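Side-chain contacts in afamin (Homo sapiens, PDB 6FAK), which carries hydrophobic molecules in body fluids, binding vitamin E and keeping lipidated Wnt proteins soluble and active: residues L406-H409 with Y410-R413; P419-S422 with T423-V427; P502-Q505 with D506-T509; D527-L530 with V531-K535. All blocks are in the same frame, centred on the assembly; numbering follows the deposited sequence.

Interaction 1 (L406-H409 with Y410-R413)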
loop_
_atom_site.group_PDB
_atom_site.type_symbol
_atom_site.label_atom_id
_atom_site.label_comp_id
_atom_site.label_asym_id
_atom_site.label_seq_id
_atom_site.Cartn_x
_atom_site.Cartn_y
_atom_site.Cartn_z
ATOM N N LEU A 406 -4.198 21.644 -3.944
ATOM C CA LEU A 406 -5.069 20.647 -3.373
ATOM C C LEU A 406 -4.380 19.931 -2.221
ATOM O O LEU A 406 -5.031 19.630 -1.250
ATOM C CB LEU A 406 -5.511 19.581 -4.409
ATOM C CG LEU A 406 -6.602 18.600 -3.920
ATOM C CD1 LEU A 406 -7.831 19.267 -3.309
ATOM C CD2 LEU A 406 -7.033 17.667 -5.039
ATOM N N LYS A 407 -3.091 19.618 -2.376
ATOM C CA LYS A 407 -2.310 18.948 -1.335
ATOM C C LYS A 407 -2.363 19.737 -0.012
ATOM O O LYS A 407 -2.598 19.139 1.040
ATOM C CB LYS A 407 -0.875 18.705 -1.778
ATOM C CG LYS A 407 -0.029 17.929 -0.781
ATOM C CD LYS A 407 1.318 17.452 -1.295
ATOM C CE LYS A 407 2.162 18.488 -2.043
ATOM N NZ LYS A 407 2.165 19.869 -1.498
ATOM N N TYR A 408 -2.228 21.065 -0.089
ATOM C CA TYR A 408 -2.222 21.913 1.102
ATOM C C TYR A 408 -3.544 21.844 1.844
ATOM O O TYR A 408 -3.573 21.807 3.096
ATOM C CB TYR A 408 -1.844 23.362 0.703
ATOM C CG TYR A 408 -0.503 23.483 0.014
ATOM C CD1 TYR A 408 0.584 22.681 0.395
ATOM C CD2 TYR A 408 -0.308 24.397 -1.019
ATOM C CE1 TYR A 408 1.812 22.810 -0.214
ATOM C CE2 TYR A 408 0.909 24.529 -1.655
ATOM C CZ TYR A 408 1.958 23.745 -1.250
ATOM O OH TYR A 408 3.158 23.819 -1.880
ATOM N N HIS A 409 -4.654 21.738 1.104
ATOM C CA HIS A 409 -5.969 21.562 1.707
ATOM C C HIS A 409 -6.073 20.212 2.470
ATOM O O HIS A 409 -6.606 20.176 3.618
ATOM C CB HIS A 409 -7.106 21.698 0.673
ATOM C CG HIS A 409 -7.324 23.104 0.185
ATOM N ND1 HIS A 409 -8.581 23.635 -0.018
ATOM C CD2 HIS A 409 -6.452 24.099 -0.108
ATOM C CE1 HIS A 409 -8.472 24.889 -0.425
ATOM N NE2 HIS A 409 -7.188 25.195 -0.492
ATOM N N TYR A 410 -5.527 19.163 1.888
ATOM C CA TYR A 410 -5.479 17.832 2.512
ATOM C C TYR A 410 -4.584 17.752 3.758
ATOM O O TYR A 410 -4.936 17.089 4.751
ATOM C CB TYR A 410 -5.109 16.730 1.507
ATOM C CG TYR A 410 -6.287 16.365 0.602
ATOM C CD1 TYR A 410 -7.541 16.083 1.146
ATOM C CD2 TYR A 410 -6.154 16.268 -0.772
ATOM C CE1 TYR A 410 -8.625 15.750 0.348
ATOM C CE2 TYR A 410 -7.252 15.950 -1.583
ATOM C CZ TYR A 410 -8.480 15.711 -1.003
ATOM O OH TYR A 410 -9.580 15.358 -1.736
ATOM N N LEU A 411 -3.449 18.414 3.678
ATOM C CA LEU A 411 -2.526 18.502 4.796
ATOM C C LEU A 411 -3.167 19.211 5.969
ATOM O O LEU A 411 -3.033 18.771 7.103
ATOM C CB LEU A 411 -1.207 19.178 4.348
ATOM C CG LEU A 411 -0.361 18.337 3.407
ATOM C CD1 LEU A 411 0.825 19.193 2.999
ATOM C CD2 LEU A 411 0.159 17.053 4.038
ATOM N N ILE A 412 -3.860 20.311 5.726
ATOM C CA ILE A 412 -4.598 21.002 6.798
ATOM C C ILE A 412 -5.665 20.062 7.448
ATOM O O ILE A 412 -5.700 19.871 8.684
ATOM C CB ILE A 412 -5.269 22.329 6.281
ATOM C CG1 ILE A 412 -4.190 23.370 5.945
ATOM C CG2 ILE A 412 -6.211 22.889 7.355
ATOM C CD1 ILE A 412 -4.673 24.614 5.202
ATOM N N ARG A 413 -6.484 19.452 6.612
ATOM C CA ARG A 413 -7.586 18.586 7.070
ATOM C C ARG A 413 -7.068 17.376 7.821
ATOM O O ARG A 413 -7.562 17.095 8.903
ATOM C CB ARG A 413 -8.474 18.133 5.903
ATOM C CG ARG A 413 -9.569 19.160 5.585
ATOM C CD ARG A 413 -10.782 19.057 6.551
ATOM N NE ARG A 413 -10.704 20.028 7.656
ATOM C CZ ARG A 413 -11.223 19.876 8.879
ATOM N NH1 ARG A 413 -11.912 18.775 9.199
ATOM N NH2 ARG A 413 -11.067 20.823 9.778
#
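Leu411 N donates to Lys407 O at 2.9 Å, the shortest of four successive i to i+4 backbone bonds here; the others run from Tyr410 N to Leu406 O, Ile412 N to Tyr408 O and Arg413 N to His409 O. The Lys407 oxygen is also touched by carbon, because Leu411 holds CG anti to its carbonyl carbon (chi1 -70°), which brings CG back to 3.4 Å from Lys407 O. From there Lys407 and Leu411 run side by side in the same direction, with Lys407 CG 4.1 Å from Leu411 CD1. Further out the lysine chain bends at chi3 and chi4 and delivers NZ to a salt bridge with Asp527.

All of this lies within helix 376-417, the long helix that, as in serum albumin, leads from the second albumin domain into the third. On another side of the helix Leu406 meets Tyr410, the two side chains set at a slant to each other. The branched end of the leucine gathers chiefly on one ring carbon: Leu406 CG is 3.6 Å from Tyr410 CE2, with CD1 and CD2 hardly farther from it. Met433 and Glu394 also touch this tyrosine.

The Tyr408 ring receives Leu411 CD1 at its edge, near the ring plane, 4.4 Å from Tyr408 CD1, and makes an edge-to-face pair with Phe549. Ile412 closes over the carbonyl of the same tyrosine, its CG1 lying 3.3 Å from Tyr408 O. Arg413 bends outward from the turn, and its NE forms a salt bridge with Asp542 at the start of helix 542-560.

Interaction 2 (P419-S422 with T423-V427)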
loop_
_atom_site.group_PDB
_atom_site.type_symbol
_atom_site.label_atom_id
_atom_site.label_comp_id
_atom_site.label_asym_id
_atom_site.label_seq_id
_atom_site.Cartn_x
_atom_site.Cartn_y
_atom_site.Cartn_z
ATOM N N PRO A 419 -3.852 14.915 14.537
ATOM C CA PRO A 419 -2.666 15.712 14.875
ATOM C C PRO A 419 -1.625 14.931 15.681
ATOM O O PRO A 419 -0.484 15.393 15.730
ATOM C CB PRO A 419 -3.229 16.883 15.684
ATOM C CG PRO A 419 -4.460 16.311 16.321
ATOM C CD PRO A 419 -5.034 15.420 15.259
ATOM N N GLN A 420 -1.988 13.759 16.233
ATOM C CA GLN A 420 -1.091 12.951 16.998
ATOM C C GLN A 420 -0.067 12.219 16.115
ATOM O O GLN A 420 0.976 11.762 16.620
ATOM C CB GLN A 420 -1.863 11.911 17.844
ATOM C CG GLN A 420 -2.806 12.508 18.913
ATOM C CD GLN A 420 -4.150 12.951 18.376
ATOM O OE1 GLN A 420 -4.529 12.660 17.209
ATOM N NE2 GLN A 420 -4.938 13.551 19.237
ATOM N N LEU A 421 -0.321 12.111 14.817
ATOM C CA LEU A 421 0.679 11.534 13.885
ATOM C C LEU A 421 1.901 12.417 13.731
ATOM O O LEU A 421 1.839 13.611 13.890
ATOM C CB LEU A 421 0.069 11.292 12.507
ATOM C CG LEU A 421 -1.081 10.293 12.529
ATOM C CD1 LEU A 421 -1.730 10.192 11.183
ATOM C CD2 LEU A 421 -0.662 8.924 13.038
ATOM N N SER A 422 3.060 11.811 13.507
ATOM C CA SER A 422 4.251 12.569 13.183
ATOM C C SER A 422 4.015 13.407 11.894
ATOM O O SER A 422 3.264 13.042 10.970
ATOM C CB SER A 422 5.462 11.670 12.976
ATOM O OG SER A 422 5.318 10.905 11.806
ATOM N N THR A 423 4.682 14.552 11.878
ATOM C CA THR A 423 4.706 15.364 10.712
ATOM C C THR A 423 5.149 14.613 9.466
ATOM O O THR A 423 4.535 14.807 8.398
ATOM C CB THR A 423 5.574 16.630 10.965
ATOM O OG1 THR A 423 4.880 17.400 11.943
ATOM C CG2 THR A 423 5.750 17.420 9.713
ATOM N N GLU A 424 6.163 13.756 9.584
ATOM C CA GLU A 424 6.633 13.000 8.403
ATOM C C GLU A 424 5.526 12.112 7.856
ATOM O O GLU A 424 5.335 12.024 6.642
ATOM C CB GLU A 424 7.867 12.110 8.694
ATOM C CG GLU A 424 9.187 12.856 8.794
ATOM C CD GLU A 424 9.430 13.752 7.596
ATOM O OE1 GLU A 424 9.368 14.984 7.766
ATOM O OE2 GLU A 424 9.584 13.231 6.475
ATOM N N GLU A 425 4.764 11.493 8.751
ATOM C CA GLU A 425 3.665 10.626 8.330
ATOM C C GLU A 425 2.542 11.424 7.646
ATOM O O GLU A 425 2.011 10.980 6.631
ATOM C CB GLU A 425 3.094 9.805 9.515
ATOM C CG GLU A 425 1.911 8.947 9.074
ATOM C CD GLU A 425 1.590 7.773 9.979
ATOM O OE1 GLU A 425 2.057 7.697 11.151
ATOM O OE2 GLU A 425 0.832 6.917 9.470
ATOM N N LEU A 426 2.178 12.568 8.217
ATOM C CA LEU A 426 1.091 13.380 7.718
ATOM C C LEU A 426 1.448 13.882 6.324
ATOM O O LEU A 426 0.615 13.903 5.464
ATOM C CB LEU A 426 0.750 14.565 8.684
ATOM C CG LEU A 426 -0.007 14.120 9.945
ATOM C CD1 LEU A 426 0.135 15.081 11.137
ATOM C CD2 LEU A 426 -1.474 13.843 9.601
ATOM N N VAL A 427 2.691 14.290 6.153
ATOM C CA VAL A 427 3.210 14.691 4.868
ATOM C C VAL A 427 3.112 13.566 3.834
ATOM O O VAL A 427 2.596 13.798 2.756
ATOM C CB VAL A 427 4.656 15.241 5.002
ATOM C CG1 VAL A 427 5.320 15.386 3.605
ATOM C CG2 VAL A 427 4.618 16.609 5.662
HETATM O O HOH W 1 3.417 8.982 12.901
#
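Leu421 lays its CB against Leu426, 3.8 Å from Leu426 CG, and the two side chains cross at about a right angle, with the methyls Leu421 CD1 and Leu426 CD2 4.0 Å apart. The other methyl, Leu421 CD2, rests 3.5 Å from Glu425 OE1, so one methyl meets an apolar neighbour and the other the end of an acid. The leucine's carbonyl oxygen accepts from Lys535 NZ of helix 521-536.

Ser422 comes next, as the N-cap of helix 423-440. With chi1 at 69°, OG sits between the backbone N and the carbonyl carbon, from where it accepts from Glu425 N at 3.2 Å with an N-H...O angle of 154°. Leucines immediately before the N-cap and four residues after it, in contact as here, form a hydrophobic staple across the first turn. A true capping box would have the Glu425 carboxylate take the Ser422 N-H directly; here a water stands between them, accepting from Ser422 N at 2.9 Å and donating to Glu425 OE1 at 2.6 Å. Glu425 reaches it with CG anti to the backbone N (chi1 178°) and an extended chain, while its OE2 makes a salt bridge with Arg468.

An alanine in place of Leu426 would probably leave one side of Leu421 without its packing partner and undo the staple. Ser422 O, the last acceptor of the first segment, takes the Leu426 N-H at 3.0 Å. In the first turn Glu424 points outward, and its OE2 makes a salt bridge with Arg524.

Interaction 3 (P502-Q505 with D506-T509)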
loop_
_atom_site.group_PDB
_atom_site.type_symbol
_atom_site.label_atom_id
_atom_site.label_comp_id
_atom_site.label_asym_id
_atom_site.label_seq_id
_atom_site.Cartn_x
_atom_site.Cartn_y
_atom_site.Cartn_z
ATOM N N PRO A 502 5.925 21.954 22.526
ATOM C CA PRO A 502 6.537 23.169 21.998
ATOM C C PRO A 502 7.173 22.848 20.666
ATOM O O PRO A 502 7.526 21.671 20.429
ATOM C CB PRO A 502 7.653 23.495 23.025
ATOM C CG PRO A 502 7.431 22.585 24.179
ATOM C CD PRO A 502 6.616 21.423 23.701
ATOM N N PHE A 503 7.268 23.839 19.805
ATOM C CA PHE A 503 7.976 23.743 18.565
ATOM C C PHE A 503 9.071 24.808 18.538
ATOM O O PHE A 503 8.822 25.957 18.891
ATOM C CB PHE A 503 7.066 24.001 17.376
ATOM C CG PHE A 503 6.021 22.952 17.170
ATOM C CD1 PHE A 503 6.362 21.661 16.710
ATOM C CD2 PHE A 503 4.714 23.211 17.467
ATOM C CE1 PHE A 503 5.373 20.661 16.539
ATOM C CE2 PHE A 503 3.728 22.220 17.313
ATOM C CZ PHE A 503 4.070 20.970 16.812
ATOM N N SER A 504 10.263 24.480 18.095
ATOM C CA SER A 504 11.230 25.586 17.969
ATOM C C SER A 504 10.934 26.539 16.800
ATOM O O SER A 504 10.386 26.176 15.767
ATOM C CB SER A 504 12.667 25.120 17.881
ATOM O OG SER A 504 12.838 24.315 16.766
ATOM N N GLN A 505 11.419 27.771 16.959
ATOM C CA GLN A 505 11.259 28.792 15.948
ATOM C C GLN A 505 11.948 28.399 14.657
ATOM O O GLN A 505 11.481 28.751 13.603
ATOM C CB GLN A 505 11.726 30.152 16.498
ATOM C CG GLN A 505 11.214 31.355 15.738
ATOM C CD GLN A 505 11.010 32.597 16.619
ATOM O OE1 GLN A 505 10.227 32.577 17.580
ATOM N NE2 GLN A 505 11.704 33.680 16.281
ATOM N N ASP A 506 12.987 27.593 14.713
ATOM C CA ASP A 506 13.648 27.118 13.506
ATOM C C ASP A 506 12.812 26.260 12.580
ATOM O O ASP A 506 13.139 26.176 11.390
ATOM C CB ASP A 506 14.939 26.354 13.816
ATOM C CG ASP A 506 15.878 26.274 12.574
ATOM O OD1 ASP A 506 16.379 27.345 12.133
ATOM O OD2 ASP A 506 16.087 25.161 12.024
ATOM N N LEU A 507 11.759 25.597 13.094
ATOM C CA LEU A 507 10.834 24.827 12.222
ATOM C C LEU A 507 10.090 25.750 11.280
ATOM O O LEU A 507 9.534 25.310 10.255
ATOM C CB LEU A 507 9.807 24.050 13.073
ATOM C CG LEU A 507 10.032 22.527 13.245
ATOM C CD1 LEU A 507 11.477 22.171 13.510
ATOM C CD2 LEU A 507 9.146 21.998 14.344
ATOM N N PHE A 508 10.005 27.028 11.643
ATOM C CA PHE A 508 9.226 27.966 10.857
ATOM C C PHE A 508 10.095 29.039 10.200
ATOM O O PHE A 508 9.599 30.086 9.764
ATOM C CB PHE A 508 8.188 28.581 11.744
ATOM C CG PHE A 508 7.360 27.571 12.506
ATOM C CD1 PHE A 508 6.277 26.965 11.912
ATOM C CD2 PHE A 508 7.676 27.215 13.805
ATOM C CE1 PHE A 508 5.514 26.056 12.602
ATOM C CE2 PHE A 508 6.911 26.315 14.485
ATOM C CZ PHE A 508 5.836 25.722 13.868
ATOM N N THR A 509 11.386 28.757 10.120
ATOM C CA THR A 509 12.355 29.696 9.563
ATOM C C THR A 509 12.774 29.176 8.217
ATOM O O THR A 509 13.150 28.028 8.077
ATOM C CB THR A 509 13.592 29.812 10.462
ATOM O OG1 THR A 509 13.180 30.294 11.745
ATOM C CG2 THR A 509 14.608 30.752 9.868
#
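Phe508 turns the edge of its ring toward Phe503: Phe503 CB lies near the ring plane, 3.7 Å from Phe508 CE2. CG of Phe508 stands beside the backbone N and anti to the carbonyl carbon (chi1 -52°), which folds the ring back over the preceding turn. Leu507 CB sits above one face of this ring, displaced toward its rim. The Leu507 side chain itself reaches for the other phenylalanine, and CD2 meets Phe503 CD1 at 3.7 Å in an oblique approach. Two carbonyl oxygens also lie close to Phe508: Gln505 O at the ring edge, near its plane, and Ser504 O, 3.5 Å from Phe508 CD2, at a slant.

The backbone under these rings is tightly turned. Leu507 N donates to Ser504 O at 3.1 Å. Gln505 O is gripped twice, by Phe508 N at 3.0 Å and by Thr509 OG1, also at 3.0 Å, and the two donors arrive from opposite faces of the carbonyl, each well out of its plane. Thr509 can reach it because OG1 lies beside its own backbone N (chi1 -61°).

A serine in place of Phe508 would probably open a gap beside Phe503 CB and Leu507 CB and leave Phe585, whose ring meets that of Phe508, without its aromatic mate. Phe585 belongs to strand 584-585, in a C-terminal sequence that appears to be a remnant of an expression tag, and pairs antiparallel with strand 503-504. The bonds from residue i+3 back to residue i are those of a 3-10 turn, here leading the chain out of that short strand.

Interaction 4 (D527-L530 with V531-K535)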
loop_
_atom_site.group_PDB
_atom_site.type_symbol
_atom_site.label_atom_id
_atom_site.label_comp_id
_atom_site.label_asym_id
_atom_site.label_seq_id
_atom_site.Cartn_x
_atom_site.Cartn_y
_atom_site.Cartn_z
ATOM N N ASP A 527 5.848 21.206 2.827
ATOM C CA ASP A 527 4.784 20.362 3.344
ATOM C C ASP A 527 4.911 20.207 4.866
ATOM O O ASP A 527 3.912 20.286 5.587
ATOM C CB ASP A 527 4.763 19.015 2.628
ATOM C CG ASP A 527 4.300 19.112 1.181
ATOM O OD1 ASP A 527 3.908 20.186 0.669
ATOM O OD2 ASP A 527 4.304 18.074 0.503
ATOM N N ARG A 528 6.134 20.024 5.341
ATOM C CA ARG A 528 6.377 19.914 6.772
ATOM C C ARG A 528 6.091 21.173 7.513
ATOM O O ARG A 528 5.538 21.121 8.605
ATOM C CB ARG A 528 7.799 19.518 7.124
ATOM C CG ARG A 528 8.229 18.161 6.653
ATOM C CD ARG A 528 9.680 18.018 7.105
ATOM N NE ARG A 528 10.287 16.817 6.577
ATOM C CZ ARG A 528 11.183 16.724 5.592
ATOM N NH1 ARG A 528 11.653 17.817 4.986
ATOM N NH2 ARG A 528 11.635 15.523 5.231
ATOM N N PHE A 529 6.450 22.293 6.908
ATOM C CA PHE A 529 6.109 23.617 7.476
ATOM C C PHE A 529 4.609 23.768 7.731
ATOM O O PHE A 529 4.174 24.171 8.840
ATOM C CB PHE A 529 6.680 24.752 6.577
ATOM C CG PHE A 529 6.262 26.123 6.996
ATOM C CD1 PHE A 529 5.074 26.684 6.525
ATOM C CD2 PHE A 529 7.054 26.858 7.847
ATOM C CE1 PHE A 529 4.651 27.941 6.935
ATOM C CE2 PHE A 529 6.634 28.124 8.287
ATOM C CZ PHE A 529 5.415 28.664 7.819
ATOM N N LEU A 530 3.818 23.444 6.707
ATOM C CA LEU A 530 2.365 23.574 6.813
ATOM C C LEU A 530 1.773 22.692 7.912
ATOM O O LEU A 530 0.936 23.162 8.695
ATOM C CB LEU A 530 1.683 23.306 5.505
ATOM C CG LEU A 530 0.163 23.424 5.535
ATOM C CD1 LEU A 530 -0.416 24.737 6.040
ATOM C CD2 LEU A 530 -0.337 23.201 4.129
ATOM N N VAL A 531 2.237 21.439 7.974
ATOM C CA VAL A 531 1.777 20.523 8.965
ATOM C C VAL A 531 2.130 21.024 10.365
ATOM O O VAL A 531 1.247 21.064 11.239
ATOM C CB VAL A 531 2.243 19.077 8.693
ATOM C CG1 VAL A 531 1.985 18.142 9.871
ATOM C CG2 VAL A 531 1.532 18.553 7.460
ATOM N N ASN A 532 3.382 21.380 10.579
ATOM C CA ASN A 532 3.807 21.945 11.884
ATOM C C ASN A 532 3.022 23.212 12.269
ATOM O O ASN A 532 2.608 23.388 13.421
ATOM C CB ASN A 532 5.327 22.174 11.933
ATOM C CG ASN A 532 6.107 20.875 11.904
ATOM O OD1 ASN A 532 5.679 19.881 12.512
ATOM N ND2 ASN A 532 7.251 20.868 11.238
ATOM N N LEU A 533 2.750 24.060 11.287
ATOM C CA LEU A 533 1.933 25.248 11.508
ATOM C C LEU A 533 0.515 24.928 11.998
ATOM O O LEU A 533 -0.008 25.611 12.948
ATOM C CB LEU A 533 1.861 26.089 10.235
ATOM C CG LEU A 533 1.225 27.455 10.394
ATOM C CD1 LEU A 533 2.059 28.366 11.295
ATOM C CD2 LEU A 533 1.033 28.045 9.000
ATOM N N VAL A 534 -0.088 23.903 11.379
ATOM C CA VAL A 534 -1.432 23.474 11.706
ATOM C C VAL A 534 -1.442 22.886 13.121
ATOM O O VAL A 534 -2.384 23.135 13.859
ATOM C CB VAL A 534 -2.064 22.485 10.694
ATOM C CG1 VAL A 534 -3.419 22.053 11.151
ATOM C CG2 VAL A 534 -2.275 23.145 9.329
ATOM N N LYS A 535 -0.414 22.116 13.489
ATOM C CA LYS A 535 -0.302 21.592 14.878
ATOM C C LYS A 535 -0.193 22.762 15.830
ATOM O O LYS A 535 -0.922 22.843 16.843
ATOM C CB LYS A 535 0.915 20.690 15.036
ATOM C CG LYS A 535 0.746 19.330 14.389
ATOM C CD LYS A 535 1.970 18.474 14.507
ATOM C CE LYS A 535 1.701 17.118 13.922
ATOM N NZ LYS A 535 2.863 16.240 14.060
#
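Phe529 and Leu533 lie side by side and point the same way, with Leu533 CD2 approaching the phenylalanine ring obliquely, 4.2 Å from Phe529 CE1. Phe552 forms an edge-to-face pair with the same ring, and a bound di(hydroxyethyl)ether, probably from the crystallisation liquor, lies about 4 Å from the side chain. Phe529 points CG anti to its backbone N (chi1 174°), which swings the ring back from the direction CB takes and sets it beside Leu533. The second flat group, the Asn532 amide, folds back over the turn: its ND2 comes 3.2 Å from Arg528 O, but at an angle too poor for a hydrogen bond. The oxygen, OD1, probably hydrogen-bonds with Thr423 OG1.

Leu530 and Val534 meet at a slant, Leu530 CD1 lying 4.1 Å from Val534 CG2. The same valine methyl covers the carbonyl below, with Val534 CG2 3.3 Å from Leu530 O, and Val531 CG2 is placed likewise at 3.5 Å from Asp527 O. Successive i to i+4 bonds hold the turns together, among them Leu533 N to Phe529 O at 2.8 Å.

This is the second half of helix 521-536, buried among its neighbours. Leu530 and Val534 face helices 376-417 and 542-560, Val531 packs against both helix 376-417 and helix 423-440, and Asn532 touches Leu507 and Phe508 in the loop after strand 503-504.

How the interactions relate
All four interactions belong to the third albumin domain. Interaction 4 is the most buried, largely apolar, and touches each of the others, which are only partly buried. Interactions 1 and 4 are both turns within helices with regular i to i+4 bonding; their helices meet through aliphatic and tyrosine packing and the Lys407-Asp527 salt bridge. Interaction 2 instead opens a helix, where polar capping and a water join a leucine pair, and its junction with interaction 4 mixes polar bonds with packing round Val531. Interaction 3, farthest from the chain centre, has 3-10 bonding, and its rings lean on interaction 4. Interactions 1 and 2 touch through Leu411 and the 426-427 backbone; interaction 3 touches neither.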